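Local coordinates for MAGE domain-containing protein (Xenopus laevis, PDB 7DG2), which probably acts as the Nse3 (MAGE) subunit of the Smc5/6 complex, pairing with Nse1 to bind and shape Nse4, at residues N95-G100 / H136-D141; D197-S200 / Q204-D207; T57-Q60 / F64-E67. All blocks are in the same frame, centred on the assembly; numbering follows the deposited sequence.

In the fold
The three contacts are laid out in series along the chain and do not touch one another. MAGE domains are built of winged-helix folds, and interaction 3 sits where helix 47-62 turns into strand 64-70. Interaction 1 sets the start of helix 94-111 against the loop before helix 142-152; its centre is about 28 Å from that of interaction 3, with nearest atoms about 13 Å apart. Interaction 2 packs helix 202-209 against the 3-10 turn just before it, about 29 Å from interaction 1 and about 32 Å from interaction 3, centre to centre. The Nse4 chain reaches residues of all three, Nse1 those of interaction 3, so all lie beside subunit interfaces.

Interaction 1 of 3, residues N95-G100 / H136-D141; sequences NTSKLG and HSEFGD
Ser-97, near the start of helix 94-111, meets Glu-138 and Phe-139 of the loop that leads into helix 142-152. The close-fitting part lies round this serine. Its OG stands beside its own backbone N (chi1 -67°) and gives a hydrogen bond to Glu-138 OE2 at 2.7 Å, reaching that oxygen from the anti side and only slightly out of the carboxylate plane. Glu-138 CG, anti to the backbone N (chi1 -165°), lies over the centre of the Phe-139 ring, 3.9 Å above its plane; the bend at chi2 (75°) then takes the carboxylate on toward Ser-97. The ring itself comes edge-on to the helix backbone: Phe-139 CE1 is 3.4 Å from Ser-97 O and 3.7 Å from Lys-98 N.

Lys-98 marks the looser side. Its CG lies 4.2 Å from Phe-139 CD1, and the rest of the extended chain runs away from the loop to a salt bridge with Glu-149. Behind the contact the loop is braced from within: His-136 and Gly-140 exchange two backbone hydrogen bonds, and His-136 ND1 accepts from Glu-138 N at 3.2 Å, from well out of the ring plane, and, weakly, from Phe-139 N.

Trp-51 of the Nse4 chain joins Phe-139 edge-to-face and also meets the His-136 ring, while Gln-52 of the same chain packs on Ser-97. The contact therefore forms part of the Nse4-binding surface of the MAGE domain. Chemically, one hydroxyl-to-carboxylate bond joins loop to helix, and the slightly positive C-H edge of Phe-139 faces a carbonyl oxygen, an approach that is probably electrostatically favourable.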
loop_
_atom_site.group_PDB
_atom_site.type_symbol
_atom_site.label_atom_id
_atom_site.label_comp_id
_atom_site.label_asym_id
_atom_site.label_seq_id
_atom_site.Cartn_x
_atom_site.Cartn_y
_atom_site.Cartn_z
ATOM N N ASN B 95 -3.474 7.281 -2.960
ATOM C CA ASN B 95 -4.524 6.554 -3.666
ATOM C C ASN B 95 -5.903 6.905 -3.130
ATOM O O ASN B 95 -6.895 6.757 -3.852
ATOM C CB ASN B 95 -4.280 5.044 -3.588
ATOM C CG ASN B 95 -3.141 4.596 -4.488
ATOM O OD1 ASN B 95 -2.932 5.150 -5.570
ATOM N ND2 ASN B 95 -2.390 3.600 -4.038
ATOM N N THR B 96 -5.991 7.395 -1.894
ATOM C CA THR B 96 -7.257 7.921 -1.417
ATOM C C THR B 96 -7.686 9.121 -2.255
ATOM O O THR B 96 -8.820 9.187 -2.737
ATOM C CB THR B 96 -7.139 8.306 0.062
ATOM O OG1 THR B 96 -6.640 7.187 0.808
ATOM C CG2 THR B 96 -8.491 8.722 0.605
ATOM N N SER B 97 -6.780 10.079 -2.453
ATOM C CA SER B 97 -7.130 11.254 -3.245
ATOM C C SER B 97 -7.521 10.876 -4.670
ATOM O O SER B 97 -8.456 11.458 -5.242
ATOM C CB SER B 97 -5.962 12.240 -3.249
ATOM O OG SER B 97 -5.771 12.759 -1.951
ATOM N N LYS B 98 -6.818 9.907 -5.263
ATOM C CA LYS B 98 -7.143 9.501 -6.624
ATOM C C LYS B 98 -8.548 8.932 -6.709
ATOM O O LYS B 98 -9.234 9.137 -7.712
ATOM C CB LYS B 98 -6.141 8.468 -7.138
ATOM C CG LYS B 98 -4.762 9.015 -7.469
ATOM C CD LYS B 98 -3.821 7.867 -7.795
ATOM C CE LYS B 98 -2.426 8.373 -8.104
ATOM N NZ LYS B 98 -1.552 7.261 -8.591
ATOM N N LEU B 99 -9.002 8.219 -5.666
ATOM C CA LEU B 99 -10.352 7.673 -5.716
ATOM C C LEU B 99 -11.397 8.775 -5.625
ATOM O O LEU B 99 -12.473 8.657 -6.222
ATOM C CB LEU B 99 -10.564 6.650 -4.590
ATOM C CG LEU B 99 -11.815 5.799 -4.778
ATOM C CD1 LEU B 99 -11.595 4.803 -5.915
ATOM C CD2 LEU B 99 -12.172 5.084 -3.508
ATOM N N GLY B 100 -11.103 9.847 -4.880
ATOM C CA GLY B 100 -11.983 11.003 -4.898
ATOM C C GLY B 100 -12.168 11.546 -6.304
ATOM O O GLY B 100 -13.292 11.807 -6.743
ATOM N N HIS B 136 -0.589 19.374 -11.307
ATOM C CA HIS B 136 -1.515 19.586 -10.206
ATOM C C HIS B 136 -0.812 19.259 -8.895
ATOM O O HIS B 136 -0.012 18.321 -8.826
ATOM C CB HIS B 136 -2.760 18.710 -10.392
ATOM C CG HIS B 136 -3.905 19.081 -9.505
ATOM N ND1 HIS B 136 -4.156 18.442 -8.311
ATOM C CD2 HIS B 136 -4.886 20.002 -9.655
ATOM C CE1 HIS B 136 -5.230 18.968 -7.752
ATOM N NE2 HIS B 136 -5.695 19.914 -8.549
ATOM N N SER B 137 -1.104 20.041 -7.854
ATOM C CA SER B 137 -0.391 19.863 -6.592
ATOM C C SER B 137 -0.677 18.507 -5.957
ATOM O O SER B 137 0.164 17.974 -5.225
ATOM C CB SER B 137 -0.744 20.992 -5.623
ATOM O OG SER B 137 -2.140 21.072 -5.398
ATOM N N GLU B 138 -1.843 17.926 -6.233
ATOM C CA GLU B 138 -2.208 16.617 -5.698
ATOM C C GLU B 138 -1.915 15.475 -6.660
ATOM O O GLU B 138 -1.380 14.442 -6.244
ATOM C CB GLU B 138 -3.696 16.596 -5.334
ATOM C CG GLU B 138 -4.114 15.432 -4.451
ATOM C CD GLU B 138 -3.674 15.604 -3.003
ATOM O OE1 GLU B 138 -3.071 16.650 -2.672
ATOM O OE2 GLU B 138 -3.943 14.691 -2.191
ATOM N N PHE B 139 -2.241 15.644 -7.942
ATOM C CA PHE B 139 -2.261 14.553 -8.902
ATOM C C PHE B 139 -1.158 14.620 -9.951
ATOM O O PHE B 139 -0.979 13.651 -10.692
ATOM C CB PHE B 139 -3.623 14.510 -9.612
ATOM C CG PHE B 139 -4.791 14.358 -8.673
ATOM C CD1 PHE B 139 -4.920 13.226 -7.890
ATOM C CD2 PHE B 139 -5.762 15.346 -8.581
ATOM C CE1 PHE B 139 -5.995 13.084 -7.022
ATOM C CE2 PHE B 139 -6.844 15.204 -7.723
ATOM C CZ PHE B 139 -6.955 14.068 -6.943
ATOM N N GLY B 140 -0.419 15.722 -10.042
ATOM C CA GLY B 140 0.622 15.818 -11.045
ATOM C C GLY B 140 0.075 15.928 -12.453
ATOM O O GLY B 140 -0.644 16.879 -12.771
ATOM N N ASP B 141 0.411 14.962 -13.307
ATOM C CA ASP B 141 -0.079 14.936 -14.683
ATOM C C ASP B 141 -1.477 14.322 -14.681
ATOM O O ASP B 141 -1.628 13.102 -14.745
ATOM C CB ASP B 141 0.892 14.152 -15.565
ATOM C CG ASP B 141 0.483 14.127 -17.030
ATOM O OD1 ASP B 141 -0.665 14.494 -17.362
ATOM O OD2 ASP B 141 1.328 13.724 -17.864
#

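Interaction 2 of 3, residues D197-S200 / Q204-D207; sequences DPKS and QYKD
Tyr-205 of the C-terminal helix 202-209 turns its ring back onto Pro-198 and Lys-199, in the short 3-10 turn that precedes that helix. Walking along the helix, Gln-204 comes first and looks elsewhere: its NE2 donates to Met-111 O at the end of helix 94-111, and its OE1 pairs with Thr-5 of the Nse4 chain.

Tyr-205 carries the contact. With CG anti to the backbone N (chi1 -170°), the ring is thrown out toward the turn. Lys-199 CG lies over one ring face in a CH-pi contact, 3.9 Å from the Tyr-205 centroid and 19° off the ring normal, nearer the CE1 and CZ rim. A bend at chi3 (87°) then carries the lysine chain on over the ring, leaving Lys-199 CE 4.0 Å from Tyr-205 CE2. Pro-198 supplies its CB, 4.0 Å from Tyr-205 CD1, and its carbonyl oxygen, 3.7 Å from the same atom. The Tyr-205 side chain also packs on Met-184 and Leu-187 of helix 183-193, and Pro-198 packs on Glu-188 and Ser-191 of the same helix.

Further on, Asp-207 binds Lys-183 in a salt bridge and Asn-114 in a hydrogen bond, linking helix 202-209 to the start of helix 183-193 and to the chain just after helix 94-111.

The turn has its own lock, since Asp-197 O accepts both Ser-200 N and Ser-200 OG, each at 2.8 Å. Across the two segments the chemistry is instead that of carbon against ring: the lysine chain covers one face, while the proline CB packs by CD1, so the hold probably rests on dispersion, with a weak CH-pi term from the lysine.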
loop_
_atom_site.group_PDB
_atom_site.type_symbol
_atom_site.label_atom_id
_atom_site.label_comp_id
_atom_site.label_asym_id
_atom_site.label_seq_id
_atom_site.Cartn_x
_atom_site.Cartn_y
_atom_site.Cartn_z
ATOM N N ASP B 197 -31.911 12.979 -1.676
ATOM C CA ASP B 197 -32.171 11.549 -1.543
ATOM C C ASP B 197 -31.998 10.879 -2.897
ATOM O O ASP B 197 -32.296 11.490 -3.927
ATOM C CB ASP B 197 -33.588 11.287 -1.011
ATOM C CG ASP B 197 -33.759 11.692 0.456
ATOM O OD1 ASP B 197 -33.051 11.142 1.333
ATOM O OD2 ASP B 197 -34.607 12.566 0.745
ATOM N N PRO B 198 -31.493 9.641 -2.942
ATOM C CA PRO B 198 -31.332 8.966 -4.241
ATOM C C PRO B 198 -32.596 8.964 -5.093
ATOM O O PRO B 198 -32.505 9.091 -6.321
ATOM C CB PRO B 198 -30.907 7.548 -3.841
ATOM C CG PRO B 198 -30.207 7.736 -2.527
ATOM C CD PRO B 198 -30.936 8.854 -1.826
ATOM N N LYS B 199 -33.776 8.840 -4.475
ATOM C CA LYS B 199 -35.013 8.832 -5.253
ATOM C C LYS B 199 -35.350 10.193 -5.844
ATOM O O LYS B 199 -36.243 10.261 -6.695
ATOM C CB LYS B 199 -36.185 8.331 -4.404
ATOM C CG LYS B 199 -36.113 6.850 -4.076
ATOM C CD LYS B 199 -37.491 6.254 -3.794
ATOM C CE LYS B 199 -38.171 5.794 -5.088
ATOM N NZ LYS B 199 -39.467 5.091 -4.839
ATOM N N SER B 200 -34.668 11.268 -5.425
ATOM C CA SER B 200 -34.827 12.557 -6.099
ATOM C C SER B 200 -34.498 12.450 -7.582
ATOM O O SER B 200 -35.107 13.137 -8.412
ATOM C CB SER B 200 -33.923 13.620 -5.459
ATOM O OG SER B 200 -34.085 13.676 -4.056
ATOM N N GLN B 204 -32.087 8.393 -12.975
ATOM C CA GLN B 204 -30.870 7.674 -12.618
ATOM C C GLN B 204 -31.157 6.569 -11.607
ATOM O O GLN B 204 -30.538 5.496 -11.658
ATOM C CB GLN B 204 -29.838 8.676 -12.098
ATOM C CG GLN B 204 -29.382 9.699 -13.173
ATOM C CD GLN B 204 -30.311 10.911 -13.342
ATOM O OE1 GLN B 204 -31.396 10.982 -12.762
ATOM N NE2 GLN B 204 -29.864 11.881 -14.136
ATOM N N TYR B 205 -32.111 6.799 -10.705
ATOM C CA TYR B 205 -32.507 5.759 -9.762
ATOM C C TYR B 205 -33.024 4.521 -10.483
ATOM O O TYR B 205 -32.677 3.392 -10.119
ATOM C CB TYR B 205 -33.567 6.306 -8.809
ATOM C CG TYR B 205 -33.880 5.390 -7.660
ATOM C CD1 TYR B 205 -33.160 5.470 -6.476
ATOM C CD2 TYR B 205 -34.913 4.468 -7.740
ATOM C CE1 TYR B 205 -33.450 4.641 -5.413
ATOM C CE2 TYR B 205 -35.205 3.636 -6.684
ATOM C CZ TYR B 205 -34.471 3.728 -5.524
ATOM O OH TYR B 205 -34.764 2.903 -4.463
ATOM N N LYS B 206 -33.866 4.705 -11.503
ATOM C CA LYS B 206 -34.362 3.541 -12.227
ATOM C C LYS B 206 -33.232 2.836 -12.964
ATOM O O LYS B 206 -33.178 1.601 -12.990
ATOM C CB LYS B 206 -35.476 3.947 -13.196
ATOM C CG LYS B 206 -36.147 2.755 -13.871
ATOM C CD LYS B 206 -37.494 3.118 -14.487
ATOM C CE LYS B 206 -38.182 1.881 -15.063
ATOM N NZ LYS B 206 -39.590 2.158 -15.481
ATOM N N ASP B 207 -32.305 3.605 -13.549
ATOM C CA ASP B 207 -31.168 2.994 -14.230
ATOM C C ASP B 207 -30.305 2.202 -13.253
ATOM O O ASP B 207 -29.789 1.131 -13.594
ATOM C CB ASP B 207 -30.347 4.068 -14.937
ATOM C CG ASP B 207 -29.238 3.487 -15.789
ATOM O OD1 ASP B 207 -29.481 2.481 -16.490
ATOM O OD2 ASP B 207 -28.127 4.039 -15.769
#

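Interaction 3 of 3, residues T57-Q60 / F64-E67; sequences TLQQ and FQLE
Leu-58 and Phe-64 supply the one direct hydrogen bond of this contact: Phe-64 N donates to Leu-58 O at 3.1 Å, nearly straight (169°) but from above the carbonyl plane. Beside it, Gln-59 CA makes a bent CA-H...O contact with Phe-64 O, 3.3 Å away.

The apolar part is the meeting of Leu-58 CD2 and Phe-64 CD2 at 4.1 Å; Leu-21 of helix 6-23 touches both side chains, and Gln-13 of the Nse1 chain packs on Phe-64. This is the junction of a winged helix, at which helix 47-62 runs, after a single residue, into strand 64-70 of the wing, hydrogen-bonded in turn to strand 75-80.

The polar side chains are two glutamines with amide planes 10° apart. Extended beyond CG, Gln-59 brings its NE2 to 3.5 Å from Gln-65 OE1, and a water accepts from Gln-59 NE2 at 2.7 Å and from Gln-65 NE2 at 3.2 Å. Replacing Gln-59 with alanine takes away the nearer donor to this water and would probably leave the Gln-65 amide freer to turn, held then by Lys-81 through OE1.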
loop_
_atom_site.group_PDB
_atom_site.type_symbol
_atom_site.label_atom_id
_atom_site.label_comp_id
_atom_site.label_asym_id
_atom_site.label_seq_id
_atom_site.Cartn_x
_atom_site.Cartn_y
_atom_site.Cartn_z
ATOM N N THR B 57 -7.742 -19.417 -0.475
ATOM C CA THR B 57 -6.813 -18.805 0.477
ATOM C C THR B 57 -7.030 -17.297 0.564
ATOM O O THR B 57 -7.040 -16.723 1.660
ATOM C CB THR B 57 -5.360 -19.102 0.080
ATOM O OG1 THR B 57 -5.102 -20.501 0.202
ATOM C CG2 THR B 57 -4.387 -18.336 0.986
ATOM N N LEU B 58 -7.201 -16.633 -0.582
ATOM C CA LEU B 58 -7.396 -15.187 -0.559
ATOM C C LEU B 58 -8.705 -14.812 0.134
ATOM O O LEU B 58 -8.757 -13.828 0.883
ATOM C CB LEU B 58 -7.349 -14.635 -1.985
ATOM C CG LEU B 58 -5.938 -14.546 -2.566
ATOM C CD1 LEU B 58 -6.022 -14.433 -4.076
ATOM C CD2 LEU B 58 -5.227 -13.351 -1.979
ATOM N N GLN B 59 -9.767 -15.605 -0.081
ATOM C CA GLN B 59 -11.028 -15.373 0.630
ATOM C C GLN B 59 -10.866 -15.548 2.130
ATOM O O GLN B 59 -11.315 -14.708 2.916
ATOM C CB GLN B 59 -12.110 -16.336 0.134
ATOM C CG GLN B 59 -12.527 -16.105 -1.275
ATOM C CD GLN B 59 -13.580 -17.107 -1.731
ATOM O OE1 GLN B 59 -14.067 -17.926 -0.943
ATOM N NE2 GLN B 59 -13.931 -17.047 -3.002
ATOM N N GLN B 60 -10.266 -16.666 2.543
ATOM C CA GLN B 60 -10.261 -17.047 3.952
ATOM C C GLN B 60 -9.274 -16.228 4.766
ATOM O O GLN B 60 -9.559 -15.870 5.918
ATOM C CB GLN B 60 -9.944 -18.535 4.084
ATOM C CG GLN B 60 -11.046 -19.416 3.526
ATOM C CD GLN B 60 -10.821 -20.898 3.785
ATOM O OE1 GLN B 60 -9.729 -21.316 4.171
ATOM N NE2 GLN B 60 -11.861 -21.700 3.571
ATOM N N PHE B 64 -10.449 -11.290 0.493
ATOM C CA PHE B 64 -10.376 -10.823 -0.887
ATOM C C PHE B 64 -11.112 -11.799 -1.795
ATOM O O PHE B 64 -10.969 -13.012 -1.651
ATOM C CB PHE B 64 -8.943 -10.745 -1.423
ATOM C CG PHE B 64 -8.063 -9.730 -0.756
ATOM C CD1 PHE B 64 -8.542 -8.854 0.201
ATOM C CD2 PHE B 64 -6.728 -9.650 -1.128
ATOM C CE1 PHE B 64 -7.702 -7.920 0.796
ATOM C CE2 PHE B 64 -5.878 -8.729 -0.529
ATOM C CZ PHE B 64 -6.368 -7.858 0.433
ATOM N N GLN B 65 -11.828 -11.257 -2.772
ATOM C CA GLN B 65 -12.579 -12.038 -3.745
ATOM C C GLN B 65 -11.916 -11.920 -5.113
ATOM O O GLN B 65 -11.689 -10.814 -5.608
ATOM C CB GLN B 65 -14.024 -11.546 -3.819
ATOM C CG GLN B 65 -14.913 -12.311 -4.772
ATOM C CD GLN B 65 -15.523 -13.549 -4.129
ATOM O OE1 GLN B 65 -15.356 -13.801 -2.928
ATOM N NE2 GLN B 65 -16.235 -14.333 -4.930
ATOM N N LEU B 66 -11.654 -13.060 -5.738
ATOM C CA LEU B 66 -11.190 -13.068 -7.120
ATOM C C LEU B 66 -12.398 -12.905 -8.040
ATOM O O LEU B 66 -13.400 -13.618 -7.890
ATOM C CB LEU B 66 -10.445 -14.376 -7.408
ATOM C CG LEU B 66 -9.726 -14.511 -8.751
ATOM C CD1 LEU B 66 -8.491 -13.626 -8.731
ATOM C CD2 LEU B 66 -9.336 -15.969 -9.009
ATOM N N GLU B 67 -12.336 -11.947 -8.961
ATOM C CA GLU B 67 -13.447 -11.715 -9.880
ATOM C C GLU B 67 -12.932 -11.587 -11.309
ATOM O O GLU B 67 -11.934 -10.914 -11.564
ATOM C CB GLU B 67 -14.249 -10.459 -9.501
ATOM C CG GLU B 67 -14.882 -10.512 -8.092
ATOM C CD GLU B 67 -16.030 -9.522 -7.926
ATOM O OE1 GLU B 67 -16.904 -9.447 -8.822
ATOM O OE2 GLU B 67 -16.064 -8.818 -6.900
HETATM O O HOH W 1 -16.480 -17.375 -3.886
#